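Local coordinates for protein glutathione S-transferase enzyme with thioredoxin-like domain (Xenorhabdus nematophila, PDB 4L8E) that binds glutathione, two molecules per subunit, and probably transfers it to electrophilic substrates as other glutathione S-transferases do, at residues G136-Q141 / T161-R166; T178-G183 / L217-Q222; N184-A189 / Q221-T226. One frame throughout, in Å; residues are numbered along the deposited sequence.

Contact 1 of 3, residues G136-Q141 / T161-R166. With GSH (glutathione), chain B.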
loop_
_atom_site.group_PDB
_atom_site.type_symbol
_atom_site.label_atom_id
_atom_site.label_comp_id
_atom_site.label_asym_id
_atom_site.label_seq_id
_atom_site.Cartn_x
_atom_site.Cartn_y
_atom_site.Cartn_z
ATOM N N GLY A 136 -6.579 4.919 1.632
ATOM C CA GLY A 136 -7.468 4.340 0.645
ATOM C C GLY A 136 -8.239 3.123 1.149
ATOM O O GLY A 136 -9.480 3.041 1.040
ATOM N N PRO A 137 -7.525 2.130 1.671
ATOM C CA PRO A 137 -8.256 0.930 2.040
ATOM C C PRO A 137 -9.301 1.197 3.109
ATOM O O PRO A 137 -10.397 0.676 3.024
ATOM C CB PRO A 137 -7.153 0.007 2.564
ATOM C CG PRO A 137 -5.979 0.408 1.754
ATOM C CD PRO A 137 -6.076 1.886 1.620
ATOM N N MET A 138 -8.981 2.005 4.107
ATOM C CA MET A 138 -9.942 2.203 5.197
ATOM C C MET A 138 -11.097 3.139 4.808
ATOM O O MET A 138 -12.253 2.881 5.163
ATOM C CB MET A 138 -9.237 2.704 6.449
ATOM C CG MET A 138 -8.223 1.707 6.991
ATOM S SD MET A 138 -9.066 0.196 7.537
ATOM C CE MET A 138 -8.680 -0.935 6.195
ATOM N N LEU A 139 -10.807 4.224 4.088
ATOM C CA LEU A 139 -11.892 5.080 3.612
ATOM C C LEU A 139 -12.804 4.318 2.651
ATOM O O LEU A 139 -14.017 4.573 2.590
ATOM C CB LEU A 139 -11.353 6.357 2.978
ATOM C CG LEU A 139 -10.648 7.306 3.941
ATOM C CD1 LEU A 139 -10.098 8.528 3.185
ATOM C CD2 LEU A 139 -11.538 7.733 5.118
ATOM N N GLY A 140 -12.237 3.375 1.903
ATOM C CA GLY A 140 -13.027 2.533 1.018
ATOM C C GLY A 140 -13.982 1.638 1.797
ATOM O O GLY A 140 -15.055 1.298 1.311
ATOM N N GLN A 141 -13.593 1.224 3.001
ATOM C CA GLN A 141 -14.504 0.400 3.800
ATOM C C GLN A 141 -15.594 1.303 4.360
ATOM O O GLN A 141 -16.760 0.907 4.484
ATOM C CB GLN A 141 -13.782 -0.298 4.950
ATOM C CG GLN A 141 -12.585 -1.114 4.540
ATOM C CD GLN A 141 -12.835 -1.949 3.299
ATOM O OE1 GLN A 141 -13.698 -2.824 3.290
ATOM N NE2 GLN A 141 -12.073 -1.674 2.227
ATOM N N THR A 161 -15.760 4.592 10.702
ATOM C CA THR A 161 -15.924 6.010 11.026
ATOM C C THR A 161 -14.772 6.498 11.927
ATOM O O THR A 161 -14.123 7.490 11.606
ATOM C CB THR A 161 -17.272 6.296 11.716
ATOM O OG1 THR A 161 -18.346 5.943 10.836
ATOM C CG2 THR A 161 -17.390 7.767 12.095
ATOM N N GLU A 162 -14.518 5.801 13.040
ATOM C CA GLU A 162 -13.429 6.161 13.962
ATOM C C GLU A 162 -12.062 6.096 13.293
ATOM O O GLU A 162 -11.201 6.947 13.530
ATOM C CB GLU A 162 -13.467 5.281 15.219
ATOM C CG GLU A 162 -14.623 5.636 16.131
ATOM C CD GLU A 162 -14.743 4.710 17.309
ATOM O OE1 GLU A 162 -13.881 3.819 17.464
ATOM O OE2 GLU A 162 -15.712 4.874 18.072
ATOM N N GLU A 163 -11.852 5.093 12.449
ATOM C CA GLU A 163 -10.580 4.975 11.734
ATOM C C GLU A 163 -10.420 6.092 10.713
ATOM O O GLU A 163 -9.330 6.624 10.553
ATOM C CB GLU A 163 -10.459 3.592 11.080
ATOM C CG GLU A 163 -9.217 3.382 10.189
ATOM C CD GLU A 163 -7.885 3.525 10.905
ATOM O OE1 GLU A 163 -7.821 3.516 12.175
ATOM O OE2 GLU A 163 -6.871 3.645 10.175
ATOM N N SER A 164 -11.513 6.469 10.046
ATOM C CA SER A 164 -11.465 7.573 9.091
ATOM C C SER A 164 -11.034 8.843 9.823
ATOM O O SER A 164 -10.197 9.600 9.330
ATOM C CB SER A 164 -12.828 7.780 8.433
ATOM O OG SER A 164 -13.159 6.652 7.630
ATOM N N GLN A 165 -11.599 9.077 10.996
ATOM C CA GLN A 165 -11.231 10.245 11.805
ATOM C C GLN A 165 -9.743 10.210 12.164
ATOM O O GLN A 165 -9.050 11.228 12.102
ATOM C CB GLN A 165 -12.101 10.319 13.053
ATOM C CG GLN A 165 -13.542 10.689 12.690
ATOM C CD GLN A 165 -14.526 10.487 13.811
ATOM O OE1 GLN A 165 -14.223 9.869 14.829
ATOM N NE2 GLN A 165 -15.715 11.018 13.633
ATOM N N ARG A 166 -9.249 9.038 12.545
ATOM C CA ARG A 166 -7.835 8.904 12.915
ATOM C C ARG A 166 -6.914 9.251 11.752
ATOM O O ARG A 166 -5.893 9.925 11.911
ATOM C CB ARG A 166 -7.522 7.486 13.368
ATOM C CG ARG A 166 -6.150 7.332 14.016
ATOM C CD ARG A 166 -5.774 5.872 14.212
ATOM N NE ARG A 166 -5.553 5.217 12.943
ATOM C CZ ARG A 166 -4.450 5.333 12.206
ATOM N NH1 ARG A 166 -3.394 6.003 12.668
ATOM N NH2 ARG A 166 -4.389 4.728 11.010
HETATM N N1 GSH B . -15.333 -4.893 -4.502
HETATM C CA1 GSH B . -15.196 -3.584 -3.983
HETATM C C1 GSH B . -15.831 -3.528 -2.621
HETATM O O11 GSH B . -16.762 -4.337 -2.318
HETATM O O12 GSH B . -15.444 -2.654 -1.782
HETATM C CB1 GSH B . -15.887 -2.637 -4.887
HETATM C CG1 GSH B . -15.816 -1.198 -4.414
HETATM C CD1 GSH B . -14.459 -0.583 -4.691
HETATM O OE1 GSH B . -13.746 -1.012 -5.571
HETATM N N2 GSH B . -14.037 0.526 -3.858
HETATM C CA2 GSH B . -12.777 1.160 -4.063
HETATM C C2 GSH B . -11.953 0.965 -2.799
HETATM O O2 GSH B . -12.449 0.918 -1.663
HETATM C CB2 GSH B . -12.926 2.616 -4.316
HETATM S SG2 GSH B . -13.737 2.912 -5.894
HETATM N N3 GSH B . -10.547 0.798 -2.923
HETATM C CA3 GSH B . -9.773 0.606 -1.720
HETATM C C3 GSH B . -8.406 1.121 -1.931
HETATM O O31 GSH B . -8.214 2.060 -2.746
HETATM O O32 GSH B . -7.456 0.595 -1.284
#
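Met138, on helix 118-145, meets Glu163, on helix 154-175, in the all-helical part of the glutathione transferase fold. The bond to Met138 CB is directed toward the partner helix, and CB lies 3.8 Å from Glu163 CG. The next atom, CG, makes the closest touch of this pair, 3.7 Å to the same Glu163 CG. Bends at chi2 and chi3 then turn the chain away, so that SD only grazes Glu163 CG; a flexible thioether suits such a turn, which takes Met138 against Gln141 of the second subunit. At the next residue of each helix, Leu139 CD2 rests 3.2 Å from Ser164 OG, a small residue where the two backbones come near. Ser164 OG is engaged by Tyr160 O and Asn142 ND2. Glu163 packs with its methylene while its carboxylate receives Arg166 side-on: NE reaches OE1 at 2.9 Å and NH2 reaches OE2 at 2.8 Å, both on syn sides. Glutathione lies against Gly136, Pro137 and Gly140; the bare Gly140 CA approaches its O2 to 3.2 Å. The segments thus meet by van der Waals packing, methylene on methylene and methyl on hydroxyl, while the Glu163 carboxylate and Ser164 OG find their polar partners elsewhere.

Contact 2 of 3, residues T178-G183 / L217-Q222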
loop_
_atom_site.group_PDB
_atom_site.type_symbol
_atom_site.label_atom_id
_atom_site.label_comp_id
_atom_site.label_asym_id
_atom_site.label_seq_id
_atom_site.Cartn_x
_atom_site.Cartn_y
_atom_site.Cartn_z
ATOM N N THR A 178 4.281 20.718 7.153
ATOM C CA THR A 178 4.830 20.899 5.816
ATOM C C THR A 178 3.721 21.276 4.844
ATOM O O THR A 178 2.596 20.815 4.975
ATOM C CB THR A 178 5.529 19.592 5.304
ATOM O OG1 THR A 178 4.630 18.476 5.356
ATOM C CG2 THR A 178 6.761 19.245 6.134
ATOM N N PRO A 179 4.044 22.074 3.812
ATOM C CA PRO A 179 2.980 22.532 2.909
ATOM C C PRO A 179 2.331 21.418 2.086
ATOM O O PRO A 179 1.136 21.485 1.817
ATOM C CB PRO A 179 3.691 23.559 2.010
ATOM C CG PRO A 179 5.133 23.360 2.215
ATOM C CD PRO A 179 5.305 22.800 3.597
ATOM N N TYR A 180 3.108 20.413 1.707
ATOM C CA TYR A 180 2.600 19.220 1.025
ATOM C C TYR A 180 2.905 18.004 1.899
ATOM O O TYR A 180 3.582 18.139 2.921
ATOM C CB TYR A 180 3.209 19.118 -0.365
ATOM C CG TYR A 180 2.731 20.230 -1.254
ATOM C CD1 TYR A 180 1.516 20.143 -1.910
ATOM C CD2 TYR A 180 3.477 21.399 -1.406
ATOM C CE1 TYR A 180 1.070 21.185 -2.710
ATOM C CE2 TYR A 180 3.035 22.434 -2.197
ATOM C CZ TYR A 180 1.837 22.306 -2.861
ATOM O OH TYR A 180 1.394 23.340 -3.629
ATOM N N LEU A 181 2.357 16.846 1.549
ATOM C CA LEU A 181 2.443 15.680 2.391
ATOM C C LEU A 181 3.864 15.145 2.375
ATOM O O LEU A 181 4.347 14.682 1.342
ATOM C CB LEU A 181 1.449 14.604 1.929
ATOM C CG LEU A 181 1.224 13.483 2.927
ATOM C CD1 LEU A 181 0.872 14.000 4.316
ATOM C CD2 LEU A 181 0.127 12.536 2.379
ATOM N N GLY A 182 4.546 15.203 3.510
ATOM C CA GLY A 182 5.976 14.909 3.518
ATOM C C GLY A 182 6.869 15.722 2.552
ATOM O O GLY A 182 7.840 15.202 1.998
ATOM N N GLY A 183 6.584 17.004 2.352
ATOM C CA GLY A 183 7.552 17.838 1.672
ATOM C C GLY A 183 7.144 19.253 1.330
ATOM O O GLY A 183 6.035 19.699 1.617
ATOM N N LEU A 217 -6.637 20.824 0.455
ATOM C CA LEU A 217 -7.609 20.443 -0.577
ATOM C C LEU A 217 -7.887 21.629 -1.500
ATOM O O LEU A 217 -7.856 21.496 -2.721
ATOM C CB LEU A 217 -8.917 19.987 0.056
ATOM C CG LEU A 217 -8.994 18.532 0.525
ATOM C CD1 LEU A 217 -10.290 18.328 1.343
ATOM C CD2 LEU A 217 -8.922 17.532 -0.622
ATOM N N GLU A 218 -8.145 22.779 -0.898
ATOM C CA GLU A 218 -8.421 24.011 -1.620
ATOM C C GLU A 218 -7.261 24.377 -2.554
ATOM O O GLU A 218 -7.471 24.834 -3.675
ATOM C CB GLU A 218 -8.736 25.136 -0.627
ATOM C CG GLU A 218 -10.153 25.032 -0.040
ATOM C CD GLU A 218 -10.417 25.858 1.232
ATOM O OE1 GLU A 218 -9.498 26.492 1.810
ATOM O OE2 GLU A 218 -11.586 25.851 1.664
ATOM N N LYS A 219 -6.040 24.189 -2.074
ATOM C CA LYS A 219 -4.839 24.499 -2.838
ATOM C C LYS A 219 -4.715 23.583 -4.071
ATOM O O LYS A 219 -4.415 24.034 -5.182
ATOM C CB LYS A 219 -3.631 24.280 -1.911
ATOM C CG LYS A 219 -2.272 24.573 -2.462
ATOM C CD LYS A 219 -1.256 24.745 -1.312
ATOM C CE LYS A 219 -0.976 23.454 -0.546
ATOM N NZ LYS A 219 -0.060 23.725 0.604
ATOM N N ILE A 220 -4.917 22.290 -3.865
ATOM C CA ILE A 220 -4.744 21.327 -4.950
ATOM C C ILE A 220 -5.881 21.463 -5.980
ATOM O O ILE A 220 -5.696 21.256 -7.190
ATOM C CB ILE A 220 -4.639 19.911 -4.391
ATOM C CG1 ILE A 220 -3.328 19.779 -3.615
ATOM C CG2 ILE A 220 -4.690 18.872 -5.502
ATOM C CD1 ILE A 220 -3.284 18.598 -2.744
ATOM N N GLN A 221 -7.056 21.842 -5.498
ATOM C CA GLN A 221 -8.202 22.087 -6.369
ATOM C C GLN A 221 -7.930 23.213 -7.362
ATOM O O GLN A 221 -8.498 23.250 -8.452
ATOM C CB GLN A 221 -9.427 22.421 -5.521
ATOM C CG GLN A 221 -10.743 22.392 -6.255
ATOM C CD GLN A 221 -11.914 22.777 -5.355
ATOM O OE1 GLN A 221 -11.760 23.556 -4.409
ATOM N NE2 GLN A 221 -13.091 22.227 -5.645
ATOM N N GLN A 222 -7.051 24.137 -6.993
ATOM C CA GLN A 222 -6.727 25.272 -7.874
ATOM C C GLN A 222 -5.749 24.928 -9.024
ATOM O O GLN A 222 -5.614 25.686 -10.006
ATOM C CB GLN A 222 -6.171 26.432 -7.054
ATOM C CG GLN A 222 -7.215 27.184 -6.196
ATOM C CD GLN A 222 -8.319 27.847 -7.019
ATOM O OE1 GLN A 222 -9.488 27.456 -6.935
ATOM N NE2 GLN A 222 -7.952 28.859 -7.814
#
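Within the C-terminal helical domain of the glutathione transferase fold, Lys219 reaches from helix 211-221 to Pro179 and Tyr180 in the loop between helices 154-175 and 188-197. That loop is folded by a type II beta turn from Tyr180 to Gly183, with Gly182 supplying the positive phi of its third position. Along the helix, Leu217 comes first and faces inward, its branched side chain packing on Tyr194, Tyr200 and Leu207 in the interior of the domain. Two residues later Lys219 starts with its CB directed at the loop. Its CG stands opposite the backbone N (chi1 -178°), which carries the chain outward across the tyrosine, and CD passes 3.8 Å from Tyr180 OH. The bend at chi3 sets CE against the ring, 3.7 Å from Tyr180 CE1. Beyond it, NZ sits over the ring face in a cation-pi contact, 4.3 Å from the Tyr180 centroid and 14° off the normal. A lysine fits here because its long aliphatic part can pass across the tyrosine while the ammonium end still finds an oxygen. Ile220 follows, turned to the buried side, where it packs on Tyr186 and Tyr194.

On the loop side, Thr178 OG1 donates to Tyr180 O at 2.7 Å, and the same oxygen also accepts from Gly183 N, two bonds on one carbonyl that help to hold the turn. Proline at 179 restricts its own phi, one of the torsions that place the carbonyl used here: Lys219 NZ donates to Pro179 O at 2.8 Å from above the carbonyl plane, 42° out of it.

Contact 3 of 3, residues N184-A189 / Q221-T226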
loop_
_atom_site.group_PDB
_atom_site.type_symbol
_atom_site.label_atom_id
_atom_site.label_comp_id
_atom_site.label_asym_id
_atom_site.label_seq_id
_atom_site.Cartn_x
_atom_site.Cartn_y
_atom_site.Cartn_z
ATOM N N ASN A 184 8.068 19.940 0.661
ATOM C CA ASN A 184 7.900 21.324 0.268
ATOM C C ASN A 184 7.245 21.473 -1.097
ATOM O O ASN A 184 6.902 22.590 -1.492
ATOM C CB ASN A 184 9.265 22.006 0.210
ATOM C CG ASN A 184 9.740 22.460 1.559
ATOM O OD1 ASN A 184 8.942 22.647 2.476
ATOM N ND2 ASN A 184 11.044 22.651 1.693
ATOM N N GLU A 185 7.101 20.368 -1.833
ATOM C CA GLU A 185 6.566 20.419 -3.186
ATOM C C GLU A 185 5.495 19.357 -3.410
ATOM O O GLU A 185 5.543 18.281 -2.817
ATOM C CB GLU A 185 7.682 20.205 -4.219
ATOM C CG GLU A 185 8.816 21.225 -4.163
ATOM C CD GLU A 185 8.364 22.636 -4.519
ATOM O OE1 GLU A 185 7.334 22.773 -5.216
ATOM O OE2 GLU A 185 9.036 23.609 -4.099
ATOM N N TYR A 186 4.537 19.680 -4.273
ATOM C CA TYR A 186 3.531 18.703 -4.717
ATOM C C TYR A 186 4.236 17.459 -5.262
ATOM O O TYR A 186 5.137 17.568 -6.092
ATOM C CB TYR A 186 2.676 19.335 -5.813
ATOM C CG TYR A 186 1.380 18.613 -6.212
ATOM C CD1 TYR A 186 0.391 18.391 -5.297
ATOM C CD2 TYR A 186 1.136 18.231 -7.533
ATOM C CE1 TYR A 186 -0.806 17.773 -5.638
ATOM C CE2 TYR A 186 -0.068 17.597 -7.888
ATOM C CZ TYR A 186 -1.034 17.401 -6.942
ATOM O OH TYR A 186 -2.237 16.795 -7.245
ATOM N N SER A 187 3.823 16.279 -4.788
ATOM C CA SER A 187 4.441 15.027 -5.207
ATOM C C SER A 187 3.413 13.938 -5.399
ATOM O O SER A 187 2.228 14.128 -5.124
ATOM C CB SER A 187 5.487 14.555 -4.191
ATOM O OG SER A 187 4.901 13.855 -3.099
ATOM N N ILE A 188 3.883 12.763 -5.787
ATOM C CA ILE A 188 2.981 11.636 -5.959
ATOM C C ILE A 188 2.284 11.243 -4.651
ATOM O O ILE A 188 1.228 10.630 -4.692
ATOM C CB ILE A 188 3.654 10.406 -6.641
ATOM C CG1 ILE A 188 4.852 9.907 -5.856
ATOM C CG2 ILE A 188 4.016 10.716 -8.097
ATOM C CD1 ILE A 188 5.463 8.659 -6.473
ATOM N N ALA A 189 2.840 11.628 -3.505
ATOM C CA ALA A 189 2.155 11.389 -2.221
ATOM C C ALA A 189 0.839 12.191 -2.181
ATOM O O ALA A 189 -0.205 11.667 -1.828
ATOM C CB ALA A 189 3.043 11.756 -1.067
ATOM N N GLN A 221 -7.056 21.842 -5.498
ATOM C CA GLN A 221 -8.202 22.087 -6.369
ATOM C C GLN A 221 -7.930 23.213 -7.362
ATOM O O GLN A 221 -8.498 23.250 -8.452
ATOM C CB GLN A 221 -9.427 22.421 -5.521
ATOM C CG GLN A 221 -10.743 22.392 -6.255
ATOM C CD GLN A 221 -11.914 22.777 -5.355
ATOM O OE1 GLN A 221 -11.760 23.556 -4.409
ATOM N NE2 GLN A 221 -13.091 22.227 -5.645
ATOM N N GLN A 222 -7.051 24.137 -6.993
ATOM C CA GLN A 222 -6.727 25.272 -7.874
ATOM C C GLN A 222 -5.749 24.928 -9.024
ATOM O O GLN A 222 -5.614 25.686 -10.006
ATOM C CB GLN A 222 -6.171 26.432 -7.054
ATOM C CG GLN A 222 -7.215 27.184 -6.196
ATOM C CD GLN A 222 -8.319 27.847 -7.019
ATOM O OE1 GLN A 222 -9.488 27.456 -6.935
ATOM N NE2 GLN A 222 -7.952 28.859 -7.814
ATOM N N ARG A 223 -5.067 23.796 -8.917
ATOM C CA ARG A 223 -4.147 23.364 -9.966
ATOM C C ARG A 223 -4.884 23.066 -11.268
ATOM O O ARG A 223 -5.846 22.291 -11.280
ATOM C CB ARG A 223 -3.378 22.117 -9.513
ATOM C CG ARG A 223 -2.568 22.335 -8.241
ATOM C CD ARG A 223 -1.730 21.073 -7.891
ATOM N NE ARG A 223 -0.691 20.842 -8.889
ATOM C CZ ARG A 223 0.517 21.419 -8.888
ATOM N NH1 ARG A 223 0.889 22.247 -7.920
ATOM N NH2 ARG A 223 1.369 21.132 -9.854
ATOM N N PRO A 224 -4.442 23.684 -12.388
ATOM C CA PRO A 224 -5.131 23.371 -13.635
ATOM C C PRO A 224 -5.191 21.883 -13.951
ATOM O O PRO A 224 -6.209 21.489 -14.518
ATOM C CB PRO A 224 -4.324 24.152 -14.682
ATOM C CG PRO A 224 -3.806 25.322 -13.936
ATOM C CD PRO A 224 -3.479 24.784 -12.562
ATOM N N ALA A 225 -4.174 21.082 -13.635
ATOM C CA ALA A 225 -4.244 19.656 -13.961
ATOM C C ALA A 225 -5.339 18.959 -13.149
ATOM O O ALA A 225 -5.949 17.978 -13.612
ATOM C CB ALA A 225 -2.902 18.977 -13.727
ATOM N N THR A 226 -5.598 19.449 -11.937
ATOM C CA THR A 226 -6.687 18.892 -11.134
ATOM C C THR A 226 -8.014 19.128 -11.831
ATOM O O THR A 226 -8.827 18.207 -12.015
ATOM C CB THR A 226 -6.689 19.475 -9.719
ATOM O OG1 THR A 226 -5.389 19.274 -9.146
ATOM C CG2 THR A 226 -7.751 18.776 -8.846
HETATM O O HOH W 1 -3.123 17.529 -9.588
#
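Tyr186 and Arg223 stack, guanidinium on ring, in the C-terminal helical domain of the glutathione transferase fold, where the loop leading into helix 188-197 meets the turn between helices 211-221 and 224-230. The guanidinium lies nearly flat on the phenol ring, the planes 21° apart and the centres 4.1 Å apart. Arg223 NE sits over the face toward the rim, 3.5 Å from Tyr186 CE2, and Arg223 CZ is equally near Tyr186 CD2. The preceding methylene shares the ring: Arg223 CD stands 3.8 Å from the Tyr186 centroid in a CH-pi contact. This placement follows from the bend at chi3 (67°), which lays the end of the chain along the aromatic surface. Arginine suits the site because its flat cation can cover a ring while its N-H groups still bond in their own plane; here NE forms a salt bridge with Glu48 of helix 37-49, whose side chain also touches Tyr186. Through Glu48 the pair is tied to the N-terminal thioredoxin-like domain.

Farther out, both segments are set by helix starts. Ser187 is the N-cap of helix 188-197, its OG accepting from Ala189 N at 3.1 Å, and its own N donates to Asp190 OD2. Arg223 occupies the N-cap position before helix 224-230, and Pro224 after it suits the first turn of that helix. Thr226 OG1 is hydrogen-bonded to Ile220 O, across the turn. One water joins the two hydroxyls, 2.6 Å from Tyr186 OH and donating to Thr226 OG1 at 2.9 Å.

Overall arrangement
Contacts 1 and 3 are buried, whereas contact 2 lies at the surface. Contacts 2 and 3 are neighbours, their centres about 7 Å apart; they share Gln221 and Gln222 and touch at Ile220 and Thr226, and where Tyr180 packs against the backbone of Glu185 and Tyr186. Both set a cation over a tyrosine, but lysine at the surface turns to a backbone carbonyl, while the arginine pairs with a carboxylate from the other domain. Contact 1, with its centre 20 Å or more from theirs, packs two long helices by van der Waals contact of methylene, methyl and hydroxyl groups beside glutathione and the second subunit, which touches neither contact 2 nor contact 3.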